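Local coordinates for methionine-binding lipoprotein MetQ (Bacillus subtilis subsp. subtilis, PDB 4GOT) that probably binds methionine and passes it to the membrane-bound permease of the MetNPQ ABC transporter for import into the cell, at residues Ala106-Thr111 against Gly172-Ile177; Ala51-Asp56 against Ala209-Glu214; Thr131-Val136 against Asp145-Pro150; Glu19-Ala24 against Glu225-Lys230. One frame throughout, in Å; residues are numbered along the deposited sequence. Where two conformers were deposited one is given.

Contact 1: residues Ala106-Thr111 against Gly172-Ile177; sequences ATIILT and GDAVFI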
loop_
_atom_site.group_PDB
_atom_site.type_symbol
_atom_site.label_atom_id
_atom_site.label_comp_id
_atom_site.label_asym_id
_atom_site.label_seq_id
_atom_site.Cartn_x
_atom_site.Cartn_y
_atom_site.Cartn_z
ATOM N N ALA A 106 8.500 8.060 -23.970
ATOM C CA ALA A 106 8.602 8.446 -22.570
ATOM C C ALA A 106 8.876 7.202 -21.701
ATOM O O ALA A 106 8.430 6.078 -22.039
ATOM C CB ALA A 106 7.351 9.199 -22.109
ATOM N N THR A 107 9.661 7.429 -20.641
ATOM C CA THR A 107 10.045 6.420 -19.616
ATOM C C THR A 107 9.160 6.539 -18.371
ATOM O O THR A 107 9.078 7.627 -17.730
ATOM C CB THR A 107 11.476 6.596 -19.082
ATOM O OG1 THR A 107 12.425 6.383 -20.123
ATOM C CG2 THR A 107 11.753 5.588 -17.932
ATOM N N ILE A 108 8.538 5.406 -18.029
ATOM C CA ILE A 108 7.645 5.265 -16.876
ATOM C C ILE A 108 8.408 4.448 -15.838
ATOM O O ILE A 108 8.867 3.350 -16.140
ATOM C CB ILE A 108 6.304 4.584 -17.240
ATOM C CG1 ILE A 108 5.568 5.334 -18.370
ATOM C CG2 ILE A 108 5.380 4.510 -16.038
ATOM C CD1 ILE A 108 5.214 6.769 -18.065
ATOM N N ILE A 109 8.586 5.021 -14.641
ATOM C CA ILE A 109 9.215 4.311 -13.520
ATOM C C ILE A 109 8.111 3.646 -12.674
ATOM O O ILE A 109 7.427 4.279 -11.844
ATOM C CB ILE A 109 10.081 5.219 -12.599
ATOM C CG1 ILE A 109 11.000 6.146 -13.422
ATOM C CG2 ILE A 109 10.863 4.391 -11.562
ATOM C CD1 ILE A 109 12.122 5.441 -14.154
ATOM N N LEU A 110 7.971 2.356 -12.924
ATOM C CA LEU A 110 7.176 1.430 -12.134
ATOM C C LEU A 110 7.926 1.079 -10.857
ATOM O O LEU A 110 9.152 1.206 -10.800
ATOM C CB LEU A 110 7.009 0.125 -12.923
ATOM C CG LEU A 110 6.330 0.189 -14.301
ATOM C CD1 LEU A 110 6.319 -1.212 -14.912
ATOM C CD2 LEU A 110 4.907 0.743 -14.158
ATOM N N THR A 111 7.194 0.632 -9.837
ATOM C CA THR A 111 7.862 -0.020 -8.707
ATOM C C THR A 111 8.055 -1.479 -9.135
ATOM O O THR A 111 7.400 -1.960 -10.087
ATOM C CB THR A 111 7.104 0.158 -7.355
ATOM O OG1 THR A 111 6.140 -0.873 -7.174
ATOM C CG2 THR A 111 6.424 1.550 -7.230
ATOM N N GLY A 172 12.993 9.350 -14.712
ATOM C CA GLY A 172 12.064 9.010 -15.773
ATOM C C GLY A 172 11.178 10.198 -16.022
ATOM O O GLY A 172 11.310 11.227 -15.376
ATOM N N ASP A 173 10.259 10.050 -16.956
ATOM C CA ASP A 173 9.277 11.102 -17.235
ATOM C C ASP A 173 8.106 11.181 -16.220
ATOM O O ASP A 173 7.529 12.260 -15.996
ATOM C CB ASP A 173 8.775 10.947 -18.691
ATOM C CG ASP A 173 9.897 11.170 -19.708
ATOM O OD1 ASP A 173 10.576 12.216 -19.585
ATOM O OD2 ASP A 173 10.120 10.312 -20.594
ATOM N N ALA A 174 7.761 10.030 -15.644
ATOM C CA ALA A 174 6.649 9.871 -14.716
ATOM C C ALA A 174 6.997 8.686 -13.813
ATOM O O ALA A 174 7.680 7.732 -14.240
ATOM C CB ALA A 174 5.328 9.627 -15.470
ATOM N N VAL A 175 6.577 8.776 -12.556
ATOM C CA VAL A 175 7.033 7.828 -11.492
ATOM C C VAL A 175 5.887 7.449 -10.556
ATOM O O VAL A 175 5.163 8.336 -10.065
ATOM C CB VAL A 175 8.194 8.430 -10.636
ATOM C CG1 VAL A 175 8.638 7.402 -9.595
ATOM C CG2 VAL A 175 9.360 8.885 -11.514
ATOM N N PHE A 176 5.684 6.132 -10.352
ATOM C CA PHE A 176 4.694 5.621 -9.372
ATOM C C PHE A 176 5.262 5.665 -7.961
ATOM O O PHE A 176 6.394 5.218 -7.747
ATOM C CB PHE A 176 4.245 4.188 -9.686
ATOM C CG PHE A 176 3.321 4.091 -10.883
ATOM C CD1 PHE A 176 3.846 3.945 -12.162
ATOM C CD2 PHE A 176 1.949 4.125 -10.738
ATOM C CE1 PHE A 176 3.012 3.867 -13.290
ATOM C CE2 PHE A 176 1.106 4.035 -11.855
ATOM C CZ PHE A 176 1.636 3.900 -13.130
ATOM N N ILE A 177 4.498 6.224 -7.018
ATOM C CA ILE A 177 4.902 6.234 -5.583
ATOM C C ILE A 177 3.654 5.839 -4.736
ATOM O O ILE A 177 2.561 6.453 -4.852
ATOM C CB ILE A 177 5.469 7.604 -5.085
ATOM C CG1 ILE A 177 6.417 8.259 -6.117
ATOM C CG2 ILE A 177 6.194 7.416 -3.753
ATOM C CD1 ILE A 177 6.903 9.661 -5.758
#

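Contact 2: residues Ala51-Asp56 against Ala209-Glu214; sequences ADKEVD and AVRKGE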
loop_
_atom_site.group_PDB
_atom_site.type_symbol
_atom_site.label_atom_id
_atom_site.label_comp_id
_atom_site.label_asym_id
_atom_site.label_seq_id
_atom_site.Cartn_x
_atom_site.Cartn_y
_atom_site.Cartn_z
ATOM N N ALA A 51 5.579 -14.341 10.076
ATOM C CA ALA A 51 5.811 -15.786 9.932
ATOM C C ALA A 51 6.878 -16.303 10.916
ATOM O O ALA A 51 6.775 -17.428 11.423
ATOM C CB ALA A 51 6.217 -16.127 8.506
ATOM N N ASP A 52 7.865 -15.469 11.234
ATOM C CA ASP A 52 8.941 -15.850 12.202
ATOM C C ASP A 52 8.531 -15.672 13.680
ATOM O O ASP A 52 9.298 -15.953 14.588
ATOM C CB ASP A 52 10.233 -15.070 11.889
ATOM C CG ASP A 52 10.928 -15.547 10.580
ATOM O OD1 ASP A 52 10.654 -16.670 10.105
ATOM O OD2 ASP A 52 11.758 -14.797 10.017
ATOM N N LYS A 53 7.299 -15.227 13.917
ATOM C CA LYS A 53 6.759 -15.009 15.280
ATOM C C LYS A 53 7.463 -13.892 16.069
ATOM O O LYS A 53 7.437 -13.899 17.297
ATOM C CB LYS A 53 6.705 -16.318 16.091
ATOM C CG LYS A 53 6.069 -17.462 15.317
ATOM C CD LYS A 53 5.859 -18.704 16.154
ATOM C CE LYS A 53 4.930 -19.657 15.418
ATOM N NZ LYS A 53 4.785 -20.941 16.162
ATOM N N GLU A 54 8.069 -12.932 15.373
ATOM C CA GLU A 54 8.661 -11.749 16.035
ATOM C C GLU A 54 7.590 -10.715 16.330
ATOM O O GLU A 54 7.787 -9.842 17.143
ATOM C CB GLU A 54 9.708 -11.076 15.149
ATOM C CG GLU A 54 10.904 -11.931 14.800
ATOM C CD GLU A 54 11.674 -11.370 13.614
ATOM O OE1 GLU A 54 11.541 -10.160 13.292
ATOM O OE2 GLU A 54 12.415 -12.153 12.994
ATOM N N VAL A 55 6.467 -10.791 15.630
ATOM C CA VAL A 55 5.344 -9.888 15.893
ATOM C C VAL A 55 4.049 -10.705 15.872
ATOM O O VAL A 55 4.036 -11.854 15.425
ATOM C CB VAL A 55 5.335 -8.685 14.908
ATOM C CG1 VAL A 55 6.692 -7.958 14.969
ATOM C CG2 VAL A 55 5.038 -9.140 13.487
ATOM N N ASP A 56 2.980 -10.111 16.380
ATOM C CA ASP A 56 1.642 -10.739 16.395
ATOM C C ASP A 56 0.845 -10.417 15.111
ATOM O O ASP A 56 -0.055 -11.158 14.702
ATOM C CB ASP A 56 0.809 -10.200 17.587
ATOM C CG ASP A 56 1.363 -10.599 18.961
ATOM O OD1 ASP A 56 1.176 -11.776 19.331
ATOM O OD2 ASP A 56 1.904 -9.730 19.709
ATOM N N ALA A 209 -2.733 -8.226 8.951
ATOM C CA ALA A 209 -2.455 -9.658 8.737
ATOM C C ALA A 209 -1.890 -10.285 10.017
ATOM O O ALA A 209 -1.120 -9.623 10.761
ATOM C CB ALA A 209 -1.502 -9.862 7.565
ATOM N N VAL A 210 -2.294 -11.540 10.254
ATOM C CA VAL A 210 -1.878 -12.343 11.399
ATOM C C VAL A 210 -1.529 -13.743 10.899
ATOM O O VAL A 210 -1.762 -14.074 9.729
ATOM C CB VAL A 210 -2.987 -12.361 12.505
ATOM C CG1 VAL A 210 -3.282 -10.926 13.021
ATOM C CG2 VAL A 210 -4.280 -13.030 11.988
ATOM N N ARG A 211 -0.953 -14.563 11.773
ATOM C CA ARG A 211 -0.742 -15.970 11.466
ATOM C C ARG A 211 -2.070 -16.747 11.465
ATOM O O ARG A 211 -3.018 -16.382 12.155
ATOM C CB ARG A 211 0.274 -16.589 12.433
ATOM C CG ARG A 211 1.679 -16.063 12.201
ATOM C CD ARG A 211 2.741 -16.833 13.004
ATOM N NE ARG A 211 2.464 -16.641 14.420
ATOM C CZ ARG A 211 2.662 -15.510 15.093
ATOM N NH1 ARG A 211 3.173 -14.441 14.516
ATOM N NH2 ARG A 211 2.329 -15.443 16.371
ATOM N N LYS A 212 -2.142 -17.792 10.646
ATOM C CA LYS A 212 -3.371 -18.578 10.487
ATOM C C LYS A 212 -3.728 -19.144 11.848
ATOM O O LYS A 212 -2.862 -19.588 12.568
ATOM C CB LYS A 212 -3.159 -19.705 9.460
ATOM C CG LYS A 212 -4.341 -20.633 9.159
ATOM C CD LYS A 212 -3.802 -22.016 8.758
ATOM C CE LYS A 212 -4.756 -22.817 7.873
ATOM N NZ LYS A 212 -5.771 -23.560 8.668
ATOM N N GLY A 213 -5.003 -19.066 12.209
ATOM C CA GLY A 213 -5.478 -19.510 13.526
ATOM C C GLY A 213 -5.532 -18.406 14.581
ATOM O O GLY A 213 -5.970 -18.664 15.673
ATOM N N GLU A 214 -5.067 -17.200 14.285
ATOM C CA GLU A 214 -5.034 -16.111 15.273
ATOM C C GLU A 214 -6.028 -14.967 15.017
ATOM O O GLU A 214 -6.111 -14.028 15.802
ATOM C CB GLU A 214 -3.632 -15.517 15.354
ATOM C CG GLU A 214 -2.531 -16.477 15.811
ATOM C CD GLU A 214 -2.725 -16.981 17.236
ATOM O OE1 GLU A 214 -3.217 -16.216 18.116
ATOM O OE2 GLU A 214 -2.389 -18.166 17.481
HETATM O O HOH W 1 -0.188 -13.936 14.446
#

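Contact 3: residues Thr131-Val136 against Asp145-Pro150; sequences TLDSKV and DIKKNP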
loop_
_atom_site.group_PDB
_atom_site.type_symbol
_atom_site.label_atom_id
_atom_site.label_comp_id
_atom_site.label_asym_id
_atom_site.label_seq_id
_atom_site.Cartn_x
_atom_site.Cartn_y
_atom_site.Cartn_z
ATOM N N THR A 131 -3.467 -0.115 -23.791
ATOM C CA THR A 131 -4.593 -1.036 -23.592
ATOM C C THR A 131 -3.993 -2.353 -23.075
ATOM O O THR A 131 -2.870 -2.733 -23.452
ATOM C CB THR A 131 -5.449 -1.294 -24.842
ATOM O OG1 THR A 131 -4.673 -2.039 -25.764
ATOM C CG2 THR A 131 -5.936 -0.006 -25.537
ATOM N N LEU A 132 -4.724 -2.994 -22.152
ATOM C CA LEU A 132 -4.362 -4.285 -21.581
ATOM C C LEU A 132 -5.283 -5.348 -22.167
ATOM O O LEU A 132 -6.439 -5.049 -22.522
ATOM C CB LEU A 132 -4.466 -4.262 -20.048
ATOM C CG LEU A 132 -3.410 -3.462 -19.278
ATOM C CD1 LEU A 132 -3.889 -3.282 -17.845
ATOM C CD2 LEU A 132 -2.024 -4.110 -19.307
ATOM N N ASP A 133 -4.756 -6.564 -22.324
ATOM C CA ASP A 133 -5.549 -7.742 -22.741
ATOM C C ASP A 133 -6.816 -7.925 -21.853
ATOM O O ASP A 133 -6.718 -8.197 -20.659
ATOM C CB ASP A 133 -4.649 -8.983 -22.652
ATOM C CG ASP A 133 -5.329 -10.264 -23.146
ATOM O OD1 ASP A 133 -6.485 -10.255 -23.617
ATOM O OD2 ASP A 133 -4.676 -11.317 -23.066
ATOM N N SER A 134 -8.016 -7.786 -22.434
ATOM C CA SER A 134 -9.229 -7.902 -21.641
ATOM C C SER A 134 -9.475 -9.325 -21.068
ATOM O O SER A 134 -10.357 -9.510 -20.230
ATOM C CB SER A 134 -10.434 -7.437 -22.455
ATOM O OG SER A 134 -10.709 -8.371 -23.483
ATOM N N LYS A 135 -8.729 -10.328 -21.548
ATOM C CA LYS A 135 -8.855 -11.709 -21.062
ATOM C C LYS A 135 -8.046 -11.950 -19.808
ATOM O O LYS A 135 -8.047 -13.047 -19.308
ATOM C CB LYS A 135 -8.466 -12.728 -22.158
ATOM C CG LYS A 135 -9.283 -12.591 -23.425
ATOM C CD LYS A 135 -8.879 -13.567 -24.520
ATOM C CE LYS A 135 -9.805 -13.406 -25.723
ATOM N NZ LYS A 135 -9.595 -14.402 -26.805
ATOM N N VAL A 136 -7.355 -10.931 -19.283
ATOM C CA VAL A 136 -6.666 -11.069 -18.057
ATOM C C VAL A 136 -7.264 -10.102 -17.024
ATOM O O VAL A 136 -7.441 -8.928 -17.309
ATOM C CB VAL A 136 -5.152 -10.811 -18.295
ATOM C CG1 VAL A 136 -4.380 -10.615 -16.992
ATOM C CG2 VAL A 136 -4.574 -11.945 -19.151
ATOM N N ASP A 145 1.099 -8.275 -20.762
ATOM C CA ASP A 145 -0.318 -8.167 -21.139
ATOM C C ASP A 145 -0.699 -6.871 -21.876
ATOM O O ASP A 145 -1.853 -6.712 -22.267
ATOM C CB ASP A 145 -1.200 -8.374 -19.898
ATOM C CG ASP A 145 -1.062 -9.776 -19.307
ATOM O OD1 ASP A 145 -1.212 -10.753 -20.083
ATOM O OD2 ASP A 145 -0.851 -9.916 -18.071
ATOM N N ILE A 146 0.267 -5.967 -22.084
ATOM C CA ILE A 146 0.037 -4.765 -22.910
ATOM C C ILE A 146 -0.310 -5.137 -24.376
ATOM O O ILE A 146 0.436 -5.827 -25.059
ATOM C CB ILE A 146 1.216 -3.749 -22.844
ATOM C CG1 ILE A 146 1.360 -3.184 -21.416
ATOM C CG2 ILE A 146 0.993 -2.610 -23.839
ATOM C CD1 ILE A 146 2.661 -2.425 -21.120
ATOM N N LYS A 147 -1.473 -4.703 -24.840
ATOM C CA LYS A 147 -1.870 -4.935 -26.232
ATOM C C LYS A 147 -1.462 -3.768 -27.113
ATOM O O LYS A 147 -0.858 -3.989 -28.144
ATOM C CB LYS A 147 -3.367 -5.202 -26.347
ATOM C CG LYS A 147 -3.729 -6.595 -25.887
ATOM C CD LYS A 147 -3.481 -7.648 -26.962
ATOM C CE LYS A 147 -3.056 -8.976 -26.342
ATOM N NZ LYS A 147 -3.677 -10.125 -27.050
ATOM N N LYS A 148 -1.804 -2.544 -26.703
ATOM C CA LYS A 148 -1.501 -1.333 -27.471
ATOM C C LYS A 148 -0.702 -0.372 -26.621
ATOM O O LYS A 148 -0.967 -0.239 -25.430
ATOM C CB LYS A 148 -2.764 -0.626 -27.913
ATOM C CG LYS A 148 -3.686 -1.468 -28.773
ATOM C CD LYS A 148 -4.504 -0.574 -29.677
ATOM C CE LYS A 148 -5.582 -1.357 -30.399
ATOM N NZ LYS A 148 -5.941 -0.717 -31.705
ATOM N N ASN A 149 0.261 0.291 -27.264
ATOM C CA ASN A 149 1.203 1.226 -26.643
ATOM C C ASN A 149 1.549 2.318 -27.663
ATOM O O ASN A 149 2.676 2.374 -28.139
ATOM C CB ASN A 149 2.479 0.455 -26.220
ATOM C CG ASN A 149 3.467 1.307 -25.446
ATOM O OD1 ASN A 149 3.198 2.460 -25.134
ATOM N ND2 ASN A 149 4.602 0.737 -25.117
ATOM N N PRO A 150 0.580 3.182 -28.024
ATOM C CA PRO A 150 0.831 4.042 -29.202
ATOM C C PRO A 150 1.882 5.164 -28.989
ATOM O O PRO A 150 2.362 5.741 -29.965
ATOM C CB PRO A 150 -0.554 4.611 -29.528
ATOM C CG PRO A 150 -1.317 4.534 -28.248
ATOM C CD PRO A 150 -0.786 3.343 -27.504
HETATM O O HOH W 2 -1.701 -10.936 -22.591
#

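Contact 4: residues Glu19-Ala24 against Glu225-Lys230; sequences EILKEA and EVLHSK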
loop_
_atom_site.group_PDB
_atom_site.type_symbol
_atom_site.label_atom_id
_atom_site.label_comp_id
_atom_site.label_asym_id
_atom_site.label_seq_id
_atom_site.Cartn_x
_atom_site.Cartn_y
_atom_site.Cartn_z
ATOM N N GLU A 19 1.784 5.627 12.693
ATOM C CA GLU A 19 1.069 6.775 13.294
ATOM C C GLU A 19 -0.406 6.453 13.703
ATOM O O GLU A 19 -0.898 6.911 14.758
ATOM C CB GLU A 19 1.058 7.957 12.327
ATOM C CG GLU A 19 2.434 8.415 11.878
ATOM C CD GLU A 19 2.412 9.750 11.118
ATOM O OE1 GLU A 19 1.339 10.140 10.574
ATOM O OE2 GLU A 19 3.481 10.401 11.046
ATOM N N ILE A 20 -1.104 5.687 12.873
ATOM C CA ILE A 20 -2.472 5.255 13.191
ATOM C C ILE A 20 -2.468 4.369 14.434
ATOM O O ILE A 20 -3.275 4.579 15.359
ATOM C CB ILE A 20 -3.131 4.526 12.024
ATOM C CG1 ILE A 20 -3.456 5.531 10.907
ATOM C CG2 ILE A 20 -4.431 3.845 12.458
ATOM C CD1 ILE A 20 -3.783 4.842 9.615
ATOM N N LEU A 21 -1.508 3.436 14.482
ATOM C CA LEU A 21 -1.319 2.587 15.676
ATOM C C LEU A 21 -1.002 3.405 16.935
ATOM O O LEU A 21 -1.528 3.113 18.005
ATOM C CB LEU A 21 -0.246 1.486 15.445
ATOM C CG LEU A 21 -0.583 0.401 14.411
ATOM C CD1 LEU A 21 0.583 -0.591 14.206
ATOM C CD2 LEU A 21 -1.901 -0.324 14.710
ATOM N N LYS A 22 -0.159 4.421 16.819
ATOM C CA LYS A 22 0.159 5.252 17.963
ATOM C C LYS A 22 -1.099 5.996 18.406
ATOM O O LYS A 22 -1.316 6.177 19.601
ATOM C CB LYS A 22 1.300 6.204 17.644
ATOM C CG LYS A 22 1.764 7.104 18.776
ATOM C CD LYS A 22 2.778 8.123 18.226
ATOM C CE LYS A 22 3.600 8.821 19.312
ATOM N NZ LYS A 22 3.086 10.176 19.622
ATOM N N GLU A 23 -1.941 6.419 17.469
ATOM C CA GLU A 23 -3.214 7.036 17.881
ATOM C C GLU A 23 -4.143 6.002 18.601
ATOM O O GLU A 23 -4.796 6.353 19.575
ATOM C CB GLU A 23 -3.908 7.714 16.690
ATOM C CG GLU A 23 -5.040 8.653 17.065
ATOM C CD GLU A 23 -4.567 10.008 17.610
ATOM O OE1 GLU A 23 -3.344 10.244 17.776
ATOM O OE2 GLU A 23 -5.454 10.850 17.854
ATOM N N ALA A 24 -4.156 4.747 18.127
ATOM C CA ALA A 24 -4.949 3.636 18.694
ATOM C C ALA A 24 -4.448 3.179 20.075
ATOM O O ALA A 24 -5.209 2.554 20.827
ATOM C CB ALA A 24 -4.982 2.423 17.747
ATOM N N GLU A 225 -11.281 -3.607 16.508
ATOM C CA GLU A 225 -12.261 -2.733 17.145
ATOM C C GLU A 225 -11.788 -1.282 17.242
ATOM O O GLU A 225 -12.496 -0.365 16.875
ATOM C CB GLU A 225 -12.614 -3.245 18.542
ATOM C CG GLU A 225 -13.773 -4.220 18.574
ATOM C CD GLU A 225 -14.216 -4.611 19.995
ATOM O OE1 GLU A 225 -13.673 -4.071 20.996
ATOM O OE2 GLU A 225 -15.116 -5.471 20.116
ATOM N N VAL A 226 -10.611 -1.059 17.801
ATOM C CA VAL A 226 -10.074 0.300 17.878
ATOM C C VAL A 226 -9.842 0.924 16.481
ATOM O O VAL A 226 -10.190 2.106 16.263
ATOM C CB VAL A 226 -8.785 0.373 18.727
ATOM C CG1 VAL A 226 -8.182 1.761 18.623
ATOM C CG2 VAL A 226 -9.095 0.032 20.184
ATOM N N LEU A 227 -9.310 0.137 15.542
ATOM C CA LEU A 227 -8.973 0.659 14.188
ATOM C C LEU A 227 -10.229 0.995 13.344
ATOM O O LEU A 227 -10.153 1.696 12.292
ATOM C CB LEU A 227 -8.063 -0.290 13.423
ATOM C CG LEU A 227 -6.673 -0.533 13.969
ATOM C CD1 LEU A 227 -5.966 -1.648 13.177
ATOM C CD2 LEU A 227 -5.854 0.748 14.006
ATOM N N HIS A 228 -11.369 0.551 13.825
ATOM C CA HIS A 228 -12.670 0.950 13.191
ATOM C C HIS A 228 -13.448 1.917 14.043
ATOM O O HIS A 228 -14.562 2.260 13.692
ATOM C CB HIS A 228 -13.480 -0.285 12.792
ATOM C CG HIS A 228 -12.858 -0.966 11.639
ATOM N ND1 HIS A 228 -13.107 -0.565 10.344
ATOM C CD2 HIS A 228 -11.860 -1.888 11.569
ATOM C CE1 HIS A 228 -12.310 -1.243 9.523
ATOM N NE2 HIS A 228 -11.537 -2.045 10.244
ATOM N N SER A 229 -12.866 2.376 15.160
ATOM C CA SER A 229 -13.586 3.373 16.012
ATOM C C SER A 229 -13.830 4.701 15.261
ATOM O O SER A 229 -13.117 5.033 14.296
ATOM C CB SER A 229 -12.809 3.649 17.306
ATOM O OG SER A 229 -11.579 4.307 17.054
ATOM N N LYS A 230 -14.800 5.478 15.717
ATOM C CA LYS A 230 -15.005 6.825 15.161
ATOM C C LYS A 230 -13.740 7.660 15.359
ATOM O O LYS A 230 -13.331 8.351 14.444
ATOM C CB LYS A 230 -16.224 7.548 15.757
ATOM C CG LYS A 230 -16.556 8.874 15.046
ATOM C CD LYS A 230 -17.649 9.683 15.728
ATOM C CE LYS A 230 -17.850 11.061 15.081
ATOM N NZ LYS A 230 -18.079 11.023 13.603
#

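Contact 1: residues Ala106-Thr111 against Gly172-Ile177
Gly172 comes up against Ile109, whose CD1 lies 3.9 Å from Gly172 CA; a CB here would collide with CG1 of that isoleucine, so glycine suits the place. Asp173 grips Thr107 twice. Its backbone N donates to Thr107 O, and its OD2 accepts from Thr107 N at 2.9 Å, on the anti side of the carboxylate and 21° out of its plane. With CG beside its own backbone N (chi1 -64°), the carboxylate is swung against Ala106. An alanine in place of Asp173 would probably leave Thr107 N without this acceptor and the start of strand 107-111 less firmly tied. Ala174 O then takes the almost perfectly straight bond from Ile109 N (2.9 Å), while its small CB makes room for Ile108 CD1. Val175 CG2 lies alongside Ile109 CG1 at 3.7 Å, two branched side chains filling the same face of the sheet. Phe176 N donates to Ile109 O at 2.9 Å. Its ring turns an edge to Ile108 CG2, 3.7 Å from CE1, meets Leu110 CD2 obliquely and touches Met120 of helix 117-126. Parallel pairing of mostly apolar, buried strands, with strand 154-158 flanking 107-111, is typical of the alpha/beta lobes of periplasmic-binding-protein folds.

Contact 2: residues Ala51-Asp56 against Ala209-Glu214
Arg211 reaches over to the loop Lys53-Asp56 in a partly buried contact that joins the C-terminal end of 206-211, an inner strand of the six-stranded sheet, to the turn between helix 44-51 and strand 57-62, its antiparallel neighbour. That helix finishes in a Schellman motif: Lys53 takes up a positive phi (65°), and the chain turns off toward the sheet. On the other side a type II turn, Arg211 to Glu214, carries the chain away from the strand, with Gly213 at a phi of 93° that favours glycine.

Arginine suits the place because it is long and carries several donors. Bent at chi3 (-63°), it brings its guanidinium up to the loop, where NH1 donates to Val55 O at 2.9 Å, with the oxygen almost in the guanidinium plane; NH1 also binds Leu50 O in the last turn of the helix. The aliphatic part of Lys53 crosses the arginine at about a right angle, its CG packing 3.8 Å from Arg211 NE over one face. Asp56 sends its carboxylate the other way, OD1 forming a salt bridge with Lys219 and OD2 accepting from Val9 N. Its carbonyl O instead meets Val210 CG1 at 3.6 Å. A water bridges the two backbones, donating to Asp56 O (2.8 Å) and accepting from Arg211 N (2.9 Å), and its oxygen sits over the centre of the opposite guanidinium face.

Contact 3: residues Thr131-Val136 against Asp145-Pro150
A classic beta bulge sets Lys147 and Lys148 both opposite Thr131. Thr131 O accepts from Lys147 N at 2.8 Å and, weakly, from Lys148 N, while Thr131 N donates to Lys148 O at 3.0 Å. The threonine's OG1 stands between its own N and carbonyl carbon (chi1 69°), which turns it toward Lys148, where it takes a weak bond from Lys148 N and lies 3.2 Å from Lys148 CB. The bulge lies in a small two-stranded antiparallel sheet, 131-132 with 146-148, at the surface; Leu132 rests on Leu121 of helix 117-126 and brings CD2 to 4.1 Å from Ile146 CG1. Beyond it, Asp133 N donates to Asp145 O at 2.9 Å. Asp133 opens a type I turn to Val136 and adds an Asx turn, OD1 accepting from Lys135 N from above the carboxylate plane. One water donates both to Asp133 OD2 and to Asp145 OD1, bridging two carboxylates and probably easing the repulsion between them. An alanine in place of Asp133 would probably leave Lys135 N without its acceptor and this water without one of its two partners. Asp145 OD2 accepts from Thr142 N, and both Val136 methyls pack against the same side of that carboxylate, CG2 lying 3.7 Å from Asp145 OD1.

Contact 4: residues Glu19-Ala24 against Glu225-Lys230
Leu227 and Val226, near the end of helix 218-227, meet Ile20, Leu21 and Ala24 of helix 14-29 entirely through apolar side chains. Leu227 does most of the work: CG set anti to the carbonyl carbon (chi1 -65°) sends CD2 across to Ile20 CG2 at 3.7 Å, the two side chains crossing at about a right angle. The same methyl touches Leu21 CD2 at 4.2 Å and Ala24 CB, so one leucine tip serves three residues of the facing helix. Alanine suits its place because a small CB lets the backbones come close, the CA atoms of Ala24 and Val226 being 6.2 Å apart. Val226 CG1 is modelled very near Ala24 CB, but the valine was deposited in two conformers, and the tightness of that pair is doubtful. Ile20 also touches Ile232 and Ile236, and both Ile20 and Leu21 reach Tyr59 of the sheet.

Polar bonds shape the segment 225-230 rather than join the helices. Val226 O accepts from both Ser229 N (2.9 Å) and Ser229 OG (2.7 Å). Ser229 is the N-cap of helix 230-239, its OG also bonding Ile232 N, a usual role for serine.

Charged groups stay outside the apolar patch: Glu19 pairs with Lys239 and Glu225 with Lys31. Helices packed in this way beside a central sheet form the helix layer of an alpha/beta lobe, as in other solute-binding proteins.

How the contacts relate
From the N terminus the chain opens contact 4 in helix 14-29, contact 2 after helix 44-51, then contact 1 at strand 107-111. Contact 3 opens and closes within the span of contact 1, over a loop of eight residues; contact 1 closes at 172-177, contact 2 at 209-214 and contact 4 at 225-230. All four nest; none cross. Contacts 2 and 4, with centres about 20 Å apart, tie N-terminal and C-terminal parts of the chain into the lobe of the six-stranded sheet. Contacts 1 and 3, with centres about 19 Å apart, belong to the other lobe; the selenomethionine lies about 8 Å from the Thr111 side chain and about 10 Å from that of Ile20.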